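Local coordinates for D-alanine--D-alanine ligase (Coxiella burnetii, PDB 3TQT), which joins two D-alanine molecules into D-alanyl-D-alanine at the cost of ATP, a step in peptidoglycan synthesis for the bacterial cell wall, at residues A[344-347]-A[348-351]; A[31-34]-A[35-38]; A[207-210]-A[211-215]; A[108-112]-A[113-117]; A[357-360]-A[361-364]. One frame throughout, in Å; residues are numbered along the deposited sequence.

Contact 1: residues A[344-347]-A[348-351]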
loop_
_atom_site.group_PDB
_atom_site.type_symbol
_atom_site.label_atom_id
_atom_site.label_comp_id
_atom_site.label_asym_id
_atom_site.label_seq_id
_atom_site.Cartn_x
_atom_site.Cartn_y
_atom_site.Cartn_z
ATOM N N LEU A 344 16.347 16.097 9.171
ATOM C CA LEU A 344 16.422 14.669 9.476
ATOM C C LEU A 344 15.916 14.386 10.888
ATOM O O LEU A 344 15.223 13.393 11.109
ATOM C CB LEU A 344 17.849 14.143 9.309
ATOM C CG LEU A 344 18.430 14.283 7.902
ATOM C CD1 LEU A 344 19.880 13.777 7.867
ATOM C CD2 LEU A 344 17.554 13.545 6.897
ATOM N N ASP A 345 16.268 15.243 11.848
ATOM C CA ASP A 345 15.762 15.056 13.213
ATOM C C ASP A 345 14.239 15.083 13.218
ATOM O O ASP A 345 13.583 14.274 13.888
ATOM C CB ASP A 345 16.270 16.143 14.172
ATOM C CG ASP A 345 17.772 16.085 14.398
ATOM O OD1 ASP A 345 18.339 14.972 14.416
ATOM O OD2 ASP A 345 18.382 17.166 14.570
ATOM N N GLN A 346 13.673 16.037 12.491
ATOM C CA GLN A 346 12.220 16.153 12.428
ATOM C C GLN A 346 11.580 14.923 11.784
ATOM O O GLN A 346 10.570 14.407 12.273
ATOM C CB GLN A 346 11.827 17.458 11.724
ATOM C CG GLN A 346 12.209 18.661 12.606
ATOM C CD GLN A 346 11.627 19.978 12.141
ATOM O OE1 GLN A 346 10.629 20.014 11.422
ATOM N NE2 GLN A 346 12.246 21.077 12.569
ATOM N N LEU A 347 12.188 14.424 10.714
ATOM C CA LEU A 347 11.655 13.224 10.072
ATOM C C LEU A 347 11.683 12.032 11.031
ATOM O O LEU A 347 10.733 11.254 11.092
ATOM C CB LEU A 347 12.420 12.912 8.788
ATOM C CG LEU A 347 12.135 13.899 7.651
ATOM C CD1 LEU A 347 13.198 13.769 6.575
ATOM C CD2 LEU A 347 10.740 13.648 7.092
ATOM N N ILE A 348 12.771 11.892 11.779
ATOM C CA ILE A 348 12.856 10.806 12.751
ATOM C C ILE A 348 11.827 10.992 13.874
ATOM O O ILE A 348 11.150 10.043 14.265
ATOM C CB ILE A 348 14.291 10.663 13.304
ATOM C CG1 ILE A 348 15.211 10.081 12.220
ATOM C CG2 ILE A 348 14.315 9.819 14.571
ATOM C CD1 ILE A 348 16.693 10.282 12.500
ATOM N N GLU A 349 11.700 12.211 14.386
ATOM C CA GLU A 349 10.724 12.476 15.438
ATOM C C GLU A 349 9.293 12.184 14.971
ATOM O O GLU A 349 8.518 11.561 15.695
ATOM C CB GLU A 349 10.849 13.918 15.945
ATOM C CG GLU A 349 12.065 14.149 16.853
ATOM C CD GLU A 349 12.604 15.578 16.778
ATOM O OE1 GLU A 349 11.920 16.453 16.208
ATOM O OE2 GLU A 349 13.723 15.824 17.278
ATOM N N LEU A 350 8.958 12.641 13.768
ATOM C CA LEU A 350 7.653 12.392 13.170
ATOM C C LEU A 350 7.385 10.905 13.016
ATOM O O LEU A 350 6.281 10.439 13.262
ATOM C CB LEU A 350 7.566 13.043 11.792
ATOM C CG LEU A 350 7.481 14.572 11.756
ATOM C CD1 LEU A 350 7.739 15.076 10.346
ATOM C CD2 LEU A 350 6.123 15.037 12.245
ATOM N N ALA A 351 8.404 10.177 12.577
ATOM C CA ALA A 351 8.318 8.732 12.412
ATOM C C ALA A 351 7.984 8.052 13.741
ATOM O O ALA A 351 7.094 7.200 13.816
ATOM C CB ALA A 351 9.650 8.180 11.834
#

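Contact 2: residues A[31-34]-A[35-38]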
loop_
_atom_site.group_PDB
_atom_site.type_symbol
_atom_site.label_atom_id
_atom_site.label_comp_id
_atom_site.label_asym_id
_atom_site.label_seq_id
_atom_site.Cartn_x
_atom_site.Cartn_y
_atom_site.Cartn_z
ATOM N N THR A 31 24.896 13.397 7.343
ATOM C CA THR A 31 24.239 14.584 7.872
ATOM C C THR A 31 23.502 14.334 9.190
ATOM O O THR A 31 23.261 15.273 9.953
ATOM C CB THR A 31 23.289 15.186 6.809
ATOM O OG1 THR A 31 24.056 15.515 5.637
ATOM C CG2 THR A 31 22.629 16.438 7.322
ATOM N N LEU A 32 23.147 13.080 9.466
ATOM C CA LEU A 32 22.542 12.728 10.757
ATOM C C LEU A 32 23.409 13.161 11.945
ATOM O O LEU A 32 24.606 12.882 11.996
ATOM C CB LEU A 32 22.259 11.226 10.851
ATOM C CG LEU A 32 21.040 10.731 10.071
ATOM C CD1 LEU A 32 21.053 9.216 9.962
ATOM C CD2 LEU A 32 19.767 11.208 10.742
ATOM N N ASP A 33 22.777 13.822 12.907
ATOM C CA ASP A 33 23.479 14.389 14.053
ATOM C C ASP A 33 24.167 13.266 14.832
ATOM O O ASP A 33 23.518 12.477 15.492
ATOM C CB ASP A 33 22.469 15.135 14.926
ATOM C CG ASP A 33 23.113 15.874 16.078
ATOM O OD1 ASP A 33 24.240 15.518 16.461
ATOM O OD2 ASP A 33 22.475 16.814 16.593
ATOM N N ALA A 34 25.486 13.186 14.732
ATOM C CA ALA A 34 26.242 12.118 15.384
ATOM C C ALA A 34 26.057 12.095 16.909
ATOM O O ALA A 34 26.276 11.069 17.549
ATOM C CB ALA A 34 27.713 12.232 15.032
ATOM N N ALA A 35 25.661 13.228 17.482
ATOM C CA ALA A 35 25.404 13.301 18.922
ATOM C C ALA A 35 24.136 12.546 19.307
ATOM O O ALA A 35 24.022 12.051 20.425
ATOM C CB ALA A 35 25.315 14.758 19.388
ATOM N N LYS A 36 23.185 12.449 18.384
ATOM C CA LYS A 36 21.875 11.896 18.722
ATOM C C LYS A 36 21.710 10.448 18.314
ATOM O O LYS A 36 20.876 9.740 18.871
ATOM C CB LYS A 36 20.768 12.694 18.034
ATOM C CG LYS A 36 21.163 14.103 17.744
ATOM C CD LYS A 36 20.408 15.072 18.596
ATOM C CE LYS A 36 19.234 15.641 17.835
ATOM N NZ LYS A 36 18.644 16.748 18.615
ATOM N N TYR A 37 22.485 10.013 17.325
ATOM C CA TYR A 37 22.177 8.755 16.655
ATOM C C TYR A 37 23.363 7.830 16.531
ATOM O O TYR A 37 24.477 8.269 16.259
ATOM C CB TYR A 37 21.642 9.028 15.248
ATOM C CG TYR A 37 20.512 10.016 15.227
ATOM C CD1 TYR A 37 19.318 9.736 15.877
ATOM C CD2 TYR A 37 20.636 11.230 14.557
ATOM C CE1 TYR A 37 18.276 10.629 15.865
ATOM C CE2 TYR A 37 19.597 12.139 14.550
ATOM C CZ TYR A 37 18.418 11.829 15.203
ATOM O OH TYR A 37 17.370 12.720 15.206
ATOM N N LEU A 38 23.106 6.543 16.730
ATOM C CA LEU A 38 24.035 5.513 16.303
ATOM C C LEU A 38 23.471 5.037 14.982
ATOM O O LEU A 38 22.349 4.537 14.920
ATOM C CB LEU A 38 24.084 4.357 17.294
ATOM C CG LEU A 38 24.801 4.644 18.606
ATOM C CD1 LEU A 38 24.676 3.435 19.513
ATOM C CD2 LEU A 38 26.255 4.979 18.340
#

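Contact 3: residues A[207-210]-A[211-215]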
loop_
_atom_site.group_PDB
_atom_site.type_symbol
_atom_site.label_atom_id
_atom_site.label_comp_id
_atom_site.label_asym_id
_atom_site.label_seq_id
_atom_site.Cartn_x
_atom_site.Cartn_y
_atom_site.Cartn_z
ATOM N N LYS A 207 2.925 2.790 -30.795
ATOM C CA LYS A 207 4.238 2.210 -30.545
ATOM C C LYS A 207 4.689 2.443 -29.098
ATOM O O LYS A 207 5.278 1.564 -28.477
ATOM C CB LYS A 207 5.278 2.740 -31.521
ATOM C CG LYS A 207 5.232 2.077 -32.885
ATOM C CD LYS A 207 6.321 2.615 -33.794
ATOM C CE LYS A 207 6.313 1.899 -35.138
ATOM N NZ LYS A 207 4.965 1.935 -35.771
ATOM N N ALA A 208 4.420 3.634 -28.570
ATOM C CA ALA A 208 4.803 3.960 -27.200
ATOM C C ALA A 208 3.987 3.145 -26.204
ATOM O O ALA A 208 4.502 2.701 -25.184
ATOM C CB ALA A 208 4.613 5.433 -26.939
ATOM N N VAL A 209 2.708 2.956 -26.501
ATOM C CA VAL A 209 1.853 2.182 -25.622
ATOM C C VAL A 209 2.385 0.765 -25.522
ATOM O O VAL A 209 2.492 0.204 -24.431
ATOM C CB VAL A 209 0.399 2.173 -26.114
ATOM C CG1 VAL A 209 -0.385 1.046 -25.446
ATOM C CG2 VAL A 209 -0.252 3.517 -25.831
ATOM N N LYS A 210 2.729 0.194 -26.669
ATOM C CA LYS A 210 3.282 -1.150 -26.715
ATOM C C LYS A 210 4.570 -1.218 -25.899
ATOM O O LYS A 210 4.788 -2.155 -25.124
ATOM C CB LYS A 210 3.543 -1.559 -28.173
ATOM C CG LYS A 210 4.152 -2.941 -28.344
ATOM C CD LYS A 210 4.043 -3.420 -29.790
ATOM C CE LYS A 210 4.543 -4.853 -29.946
ATOM N NZ LYS A 210 3.991 -5.502 -31.165
ATOM N N GLU A 211 5.417 -0.209 -26.066
ATOM C CA GLU A 211 6.706 -0.178 -25.388
ATOM C C GLU A 211 6.550 -0.099 -23.873
ATOM O O GLU A 211 7.170 -0.857 -23.133
ATOM C CB GLU A 211 7.531 1.005 -25.885
ATOM C CG GLU A 211 8.683 1.372 -24.987
ATOM C CD GLU A 211 9.963 0.650 -25.332
ATOM O OE1 GLU A 211 9.896 -0.465 -25.899
ATOM O OE2 GLU A 211 11.041 1.208 -25.034
ATOM N N VAL A 212 5.713 0.821 -23.408
ATOM C CA VAL A 212 5.539 0.982 -21.975
ATOM C C VAL A 212 4.941 -0.254 -21.331
ATOM O O VAL A 212 5.274 -0.584 -20.191
ATOM C CB VAL A 212 4.686 2.202 -21.621
ATOM C CG1 VAL A 212 4.392 2.198 -20.115
ATOM C CG2 VAL A 212 5.412 3.481 -22.037
ATOM N N PHE A 213 4.070 -0.953 -22.054
ATOM C CA PHE A 213 3.500 -2.189 -21.516
ATOM C C PHE A 213 4.504 -3.323 -21.426
ATOM O O PHE A 213 4.185 -4.394 -20.903
ATOM C CB PHE A 213 2.289 -2.648 -22.304
ATOM C CG PHE A 213 1.036 -1.903 -21.975
ATOM C CD1 PHE A 213 0.737 -1.555 -20.667
ATOM C CD2 PHE A 213 0.156 -1.541 -22.979
ATOM C CE1 PHE A 213 -0.431 -0.859 -20.373
ATOM C CE2 PHE A 213 -1.008 -0.854 -22.682
ATOM C CZ PHE A 213 -1.291 -0.511 -21.385
ATOM N N ARG A 214 5.709 -3.100 -21.938
ATOM C CA ARG A 214 6.792 -4.040 -21.683
ATOM C C ARG A 214 7.400 -3.817 -20.293
ATOM O O ARG A 214 8.113 -4.672 -19.783
ATOM C CB ARG A 214 7.887 -3.926 -22.747
ATOM C CG ARG A 214 7.436 -4.306 -24.158
ATOM C CD ARG A 214 8.504 -3.948 -25.202
ATOM N NE ARG A 214 9.805 -4.557 -24.924
ATOM C CZ ARG A 214 10.169 -5.774 -25.329
ATOM N NH1 ARG A 214 9.325 -6.524 -26.027
ATOM N NH2 ARG A 214 11.376 -6.248 -25.036
ATOM N N TYR A 215 7.109 -2.669 -19.686
ATOM C CA TYR A 215 7.734 -2.287 -18.414
ATOM C C TYR A 215 6.777 -2.270 -17.226
ATOM O O TYR A 215 7.176 -2.532 -16.095
ATOM C CB TYR A 215 8.327 -0.891 -18.536
ATOM C CG TYR A 215 9.217 -0.728 -19.730
ATOM C CD1 TYR A 215 9.994 -1.782 -20.179
ATOM C CD2 TYR A 215 9.284 0.480 -20.410
ATOM C CE1 TYR A 215 10.813 -1.644 -21.275
ATOM C CE2 TYR A 215 10.098 0.625 -21.512
ATOM C CZ TYR A 215 10.863 -0.438 -21.936
ATOM O OH TYR A 215 11.683 -0.302 -23.027
#

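Contact 4: residues A[108-112]-A[113-117]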
loop_
_atom_site.group_PDB
_atom_site.type_symbol
_atom_site.label_atom_id
_atom_site.label_comp_id
_atom_site.label_asym_id
_atom_site.label_seq_id
_atom_site.Cartn_x
_atom_site.Cartn_y
_atom_site.Cartn_z
ATOM N N GLY A 108 11.891 4.377 -5.782
ATOM C CA GLY A 108 11.189 3.583 -6.770
ATOM C C GLY A 108 10.712 2.229 -6.283
ATOM O O GLY A 108 10.261 2.070 -5.140
ATOM N N THR A 109 10.802 1.248 -7.174
ATOM C CA THR A 109 10.371 -0.106 -6.880
ATOM C C THR A 109 10.866 -0.578 -5.514
ATOM O O THR A 109 12.014 -0.326 -5.123
ATOM C CB THR A 109 10.814 -1.068 -7.993
ATOM O OG1 THR A 109 10.222 -0.655 -9.227
ATOM C CG2 THR A 109 10.382 -2.483 -7.691
ATOM N N GLN A 110 9.965 -1.238 -4.787
ATOM C CA GLN A 110 10.234 -1.789 -3.454
ATOM C C GLN A 110 10.287 -0.724 -2.355
ATOM O O GLN A 110 9.725 -0.905 -1.272
ATOM C CB GLN A 110 11.519 -2.637 -3.447
ATOM C CG GLN A 110 11.649 -3.623 -4.620
ATOM C CD GLN A 110 10.515 -4.630 -4.702
ATOM O OE1 GLN A 110 9.348 -4.281 -4.545
ATOM N NE2 GLN A 110 10.856 -5.887 -4.961
ATOM N N GLY A 111 10.951 0.390 -2.644
ATOM C CA GLY A 111 11.213 1.400 -1.633
ATOM C C GLY A 111 10.112 2.423 -1.430
ATOM O O GLY A 111 9.891 2.881 -0.311
ATOM N N GLU A 112 9.438 2.805 -2.509
ATOM C CA GLU A 112 8.398 3.825 -2.429
ATOM C C GLU A 112 7.021 3.236 -2.650
ATOM O O GLU A 112 6.023 3.934 -2.487
ATOM C CB GLU A 112 8.621 4.924 -3.480
ATOM C CG GLU A 112 9.822 5.797 -3.218
ATOM C CD GLU A 112 9.932 6.941 -4.215
ATOM O OE1 GLU A 112 9.249 7.970 -4.031
ATOM O OE2 GLU A 112 10.705 6.805 -5.181
ATOM N N ASP A 113 6.968 1.965 -3.046
ATOM C CA ASP A 113 5.707 1.351 -3.461
ATOM C C ASP A 113 4.982 0.645 -2.333
ATOM O O ASP A 113 4.024 -0.088 -2.570
ATOM C CB ASP A 113 5.895 0.379 -4.628
ATOM C CG ASP A 113 6.857 -0.760 -4.312
ATOM O OD1 ASP A 113 7.263 -0.946 -3.140
ATOM O OD2 ASP A 113 7.213 -1.474 -5.269
ATOM N N GLY A 114 5.453 0.857 -1.111
ATOM C CA GLY A 114 4.825 0.254 0.035
ATOM C C GLY A 114 5.406 -1.079 0.444
ATOM O O GLY A 114 5.103 -1.551 1.523
ATOM N N ALA A 115 6.236 -1.696 -0.395
ATOM C CA ALA A 115 6.768 -3.015 -0.057
ATOM C C ALA A 115 7.659 -2.968 1.183
ATOM O O ALA A 115 7.435 -3.696 2.149
ATOM C CB ALA A 115 7.516 -3.633 -1.245
ATOM N N LEU A 116 8.664 -2.103 1.153
ATOM C CA LEU A 116 9.567 -1.934 2.286
ATOM C C LEU A 116 8.823 -1.445 3.530
ATOM O O LEU A 116 9.068 -1.910 4.640
ATOM C CB LEU A 116 10.659 -0.945 1.909
ATOM C CG LEU A 116 12.027 -1.134 2.544
ATOM C CD1 LEU A 116 12.510 -2.576 2.397
ATOM C CD2 LEU A 116 12.992 -0.159 1.883
ATOM N N GLN A 117 7.923 -0.493 3.336
ATOM C CA GLN A 117 7.061 -0.008 4.414
ATOM C C GLN A 117 6.269 -1.160 5.030
ATOM O O GLN A 117 6.084 -1.217 6.241
ATOM C CB GLN A 117 6.087 1.045 3.877
ATOM C CG GLN A 117 6.760 2.380 3.499
ATOM C CD GLN A 117 7.558 2.307 2.188
ATOM O OE1 GLN A 117 7.304 1.455 1.341
ATOM N NE2 GLN A 117 8.508 3.216 2.022
#

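Contact 5: residues A[357-360]-A[361-364]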
loop_
_atom_site.group_PDB
_atom_site.type_symbol
_atom_site.label_atom_id
_atom_site.label_comp_id
_atom_site.label_asym_id
_atom_site.label_seq_id
_atom_site.Cartn_x
_atom_site.Cartn_y
_atom_site.Cartn_z
ATOM N N GLU A 357 1.584 6.738 18.186
ATOM C CA GLU A 357 0.153 6.935 18.023
ATOM C C GLU A 357 -0.495 5.687 17.425
ATOM O O GLU A 357 -1.508 5.220 17.925
ATOM C CB GLU A 357 -0.117 8.153 17.145
ATOM C CG GLU A 357 -1.592 8.388 16.833
ATOM C CD GLU A 357 -2.364 8.930 18.029
ATOM O OE1 GLU A 357 -1.716 9.358 19.007
ATOM O OE2 GLU A 357 -3.615 8.929 17.988
ATOM N N GLN A 358 0.087 5.142 16.357
ATOM C CA GLN A 358 -0.481 3.947 15.737
ATOM C C GLN A 358 -0.505 2.764 16.715
ATOM O O GLN A 358 -1.461 1.995 16.731
ATOM C CB GLN A 358 0.271 3.573 14.449
ATOM C CG GLN A 358 0.161 4.614 13.339
ATOM C CD GLN A 358 -1.273 4.847 12.880
ATOM O OE1 GLN A 358 -2.027 3.901 12.634
ATOM N NE2 GLN A 358 -1.655 6.117 12.768
ATOM N N GLN A 359 0.541 2.618 17.524
ATOM C CA GLN A 359 0.559 1.556 18.528
ATOM C C GLN A 359 -0.559 1.722 19.557
ATOM O O GLN A 359 -1.138 0.742 20.019
ATOM C CB GLN A 359 1.912 1.494 19.253
ATOM C CG GLN A 359 3.078 1.156 18.345
ATOM C CD GLN A 359 2.942 -0.204 17.700
ATOM O OE1 GLN A 359 2.452 -0.325 16.579
ATOM N NE2 GLN A 359 3.385 -1.241 18.404
ATOM N N LYS A 360 -0.843 2.958 19.947
ATOM C CA LYS A 360 -1.913 3.193 20.921
ATOM C C LYS A 360 -3.281 2.830 20.356
ATOM O O LYS A 360 -4.098 2.199 21.044
ATOM C CB LYS A 360 -1.920 4.642 21.414
ATOM C CG LYS A 360 -0.801 4.942 22.384
ATOM C CD LYS A 360 -1.015 6.269 23.089
ATOM C CE LYS A 360 -0.002 6.464 24.210
ATOM N NZ LYS A 360 1.403 6.443 23.712
ATOM N N LEU A 361 -3.526 3.235 19.113
ATOM C CA LEU A 361 -4.795 2.969 18.457
ATOM C C LEU A 361 -5.019 1.472 18.350
ATOM O O LEU A 361 -6.085 0.976 18.702
ATOM C CB LEU A 361 -4.828 3.599 17.061
ATOM C CG LEU A 361 -4.660 5.117 17.042
ATOM C CD1 LEU A 361 -4.485 5.613 15.618
ATOM C CD2 LEU A 361 -5.839 5.810 17.734
ATOM N N ILE A 362 -3.993 0.775 17.864
ATOM C CA ILE A 362 -3.979 -0.674 17.726
ATOM C C ILE A 362 -4.325 -1.351 19.040
ATOM O O ILE A 362 -5.220 -2.193 19.101
ATOM C CB ILE A 362 -2.563 -1.175 17.310
ATOM C CG1 ILE A 362 -2.275 -0.833 15.850
ATOM C CG2 ILE A 362 -2.418 -2.669 17.556
ATOM C CD1 ILE A 362 -0.834 -1.101 15.436
ATOM N N ARG A 363 -3.605 -0.988 20.095
ATOM C CA ARG A 363 -3.802 -1.639 21.374
ATOM C C ARG A 363 -5.188 -1.331 21.954
ATOM O O ARG A 363 -5.855 -2.225 22.449
ATOM C CB ARG A 363 -2.693 -1.274 22.364
ATOM C CG ARG A 363 -2.860 -1.920 23.736
ATOM C CD ARG A 363 -3.048 -3.446 23.678
ATOM N NE ARG A 363 -2.838 -4.048 24.996
ATOM C CZ ARG A 363 -3.439 -5.153 25.427
ATOM N NH1 ARG A 363 -4.293 -5.791 24.637
ATOM N NH2 ARG A 363 -3.188 -5.619 26.649
ATOM N N CYS A 364 -5.631 -0.082 21.878
ATOM C CA CYS A 364 -6.949 0.240 22.426
ATOM C C CYS A 364 -8.031 -0.559 21.728
ATOM O O CYS A 364 -8.904 -1.138 22.369
ATOM C CB CYS A 364 -7.244 1.725 22.331
ATOM S SG CYS A 364 -6.177 2.655 23.444
#

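Contact 1: residues A[344-347]-A[348-351]
Glu349 lies back along the helix over the carbonyl of Asp345, one turn earlier. Its CG is anti to its own carbonyl carbon (chi1 -75°) and its chain is extended beyond that, which carries the carboxylate toward the preceding turn. CG packs 3.3 Å from Asp345 O, and OE2 reaches 4.0 Å from Asp345 CB. The two carboxylates do not meet: Asp345 OD1 and Glu349 OE2 are 5.5 Å apart. Asp345 OD1 is hydrogen-bonded to the Tyr37 hydroxyl.

Ile348 and Leu350 lean back in the same way. Ile348 CG1 rests 3.5 Å from Leu344 O, and its CD1 follows along the same carbonyl. Leu350 puts CG 3.1 Å from Gln346 O. The carbonyls of Leu344, Asp345 and Gln346 therefore each carry a side chain beside the backbone N-H they accept. Glu349 N to Asp345 O is 2.8 Å, with a nearly straight N-H...O angle of 164°.

Leu344 and Leu347 touch Phe103 of strand 101-104, while Leu347 and Leu350 also touch Leu235. The i to i+4 bonding is that of a regular alpha helix, here a largely buried part of helix 340-370, packed against strands 101-104 and 228-236 and the turn 32-37.

Contact 2: residues A[31-34]-A[35-38]
Ala35 meets the side chain of Asp33 first. Its backbone N gives a hydrogen bond of 2.9 Å to Asp33 OD1, received on the anti side and 32° out of the carboxylate plane. Asp33 can do this because its CG stands anti to its backbone N (chi1 -175°), which brings the carboxylate forward over the turn. Ala35 CB also lies close to OD1.

Lys36 follows. Its N bonds to Asp33 O at 2.9 Å, from above the carbonyl plane. This closes a type I beta turn, Asp33 to Lys36. The turn leads from helix 18-31 into strand 37-44, the return half of a beta-alpha-beta crossover in the N-terminal domain. The Lys36 side chain is exposed, and its first three torsions are far from staggered. Its placing beside the Asp33 carboxylate is strained, and the close carbon contacts there are doubtful. The ammonium is modelled beyond salt-bridge range, with NZ 4.3 Å from Asp33 OD2.

Tyr37 begins the strand. Its N adds a weak second bond to Asp33 O, at 3.2 Å. The ring swings back toward the first segment. Leu32 crosses it at about a right angle, with CD2 3.9 Å from Tyr37 CD2. Lys36 CB covers one ring face over its centre. The ring also touches Ile348 of helix 340-370.

Contact 3: residues A[207-210]-A[211-215]
This is a local contact toward the C-terminal end of the helix that begins at residue 202, in the ATP-grasp part of the chain. Val209 and Phe213 make its main apolar contact. They lie side by side and point the same way, with Val209 CG1 3.4 Å from Phe213 CE2. CG1 is anti to the Val209 backbone N (chi1 163°), which directs this methyl to the ring. Phe213 CD2 is also 3.3 Å from Val209 O, the carbonyl to which Phe213 N donates at 3.1 Å. One residue pair thus meets through both backbone and side chain.

Val212 N bonds to Ala208 O at 2.9 Å and is nearly straight. Val212 CG2 packs against the same oxygen.

Within 211-215, the Tyr215 hydroxyl donates to Glu211 OE2 over 2.6 Å, approaching from above the carboxylate plane. Glu211 O lies 3.6 Å above the plane of the Tyr215 ring, over its centre. The same oxygen accepts from Arg214 N at 2.9 Å.

Ala208, Val209 and Val212 touch strand 183-187, and Phe213 touches Leu219. The helix packs on the four-stranded antiparallel sheet of the ATP-grasp fold.

Contact 4: residues A[108-112]-A[113-117]
Asp113 holds CG between its backbone N and carbonyl carbon (chi1 59°), and this turns the carboxylate back over Gln110. Gln117 is bent at chi2 (75°), so its amide folds down to Gly111. These two side chains tie the loop 108-112 to the start of the helix.

Asp113 uses both oxygens. OD2 accepts from Gln110 N at 2.8 Å, the donor standing above the carboxylate plane. OD1 accepts from Ala115 N at 3.0 Å on its anti side, which forms an Asx turn. The carboxylate therefore bridges the backbone on the two sides of residue 113. The Gln110 amide lies beside it and points the same way, its plane turned 78° from that of the carboxylate.

Leu116 N bonds to Gln110 O over 2.9 Å, nearly along the C=O axis. The CB of Leu116 and that of Ala115 pack on the same oxygen. Gln117 NE2 reaches Gly111 O at 2.7 Å, with the acceptor in the amide plane.

Glu112 closes the loop. Its OE2 takes Gly108 N at 2.8 Å through the anti lone pair, and its OE1 accepts from Ile320 N. That second bond ties the loop to the neighbourhood of Asn318, a predicted magnesium ligand.

Gly114 is the N-cap of helix 115-122. The loop leads there from strand 101-104. Glu112, Asp113 and Gln117 touch helix 132-139, while Gln110 and Leu116 pack on Leu122 of the second subunit.

Contact 5: residues A[357-360]-A[361-364]
The far part of the long C-terminal helix 340-370 holds this contact, a local one between successive turns. Most of its side chains are exposed. Leu361 is the buried one, and Glu357 and Gln358 approach it from the turn before.

Glu357 has CG anti to its backbone N and is bent at chi2 (74°). The bend brings the carboxylate down the helix, where OE2 lies 3.8 Å from Leu361 CD2. Gln358 is bent at chi2 as well and crosses Leu361 obliquely. Its NE2 passes 4.0 Å from Leu361 CD1. CD2 thus meets the Glu357 carboxylate, while CD1 lies by both Glu357 and Gln358 NE2. NE2 itself hydrogen-bonds Asp217 of the second subunit.

Ile362 points the same way as Gln359 and lies beside it. Its CD1 comes 3.6 Å from Gln359 OE1. Ile362 CG1 also sits 3.1 Å from Gln358 O, the carbonyl that accepts its own N-H.

The backbone is regular. Leu361 N bonds to Glu357 O at 3.1 Å, and Cys364 N to Lys360 O at 2.9 Å. Arg363 turns its guanidinium away to a salt bridge with Glu366, further along the helix.

Leu361 and Cys364 both touch Arg214 of the second subunit. Glu357 and Gln358 on Leu361, and Gln359 on Ile362, are polar ends that lie against methyl groups. The well-defined bonds between the two segments are those of the backbone, i to i+4, while the polar end of Gln358 is committed to the dimer partner.

Contacts 1 and 2 touch directly. The hydrogen bond between Tyr37 OH and Asp345 OD1 spans 2.6 Å, and Ile348 CD1 packs 3.7 Å from Leu32 CD2. This joins helix 340-370 to the N-terminal domain. Contact 5 lies further along the same helix, its centre about 19 Å from that of contact 1. Contact 4 is nearest to the predicted metal site: the side chain of Glu112 is about 4 Å from that of Asn318. Contacts 3 and 5 are about 44 Å apart between centres in one chain, yet Arg214 of contact 3 packs on Cys364 of the second subunit. Contact 4 also faces that subunit.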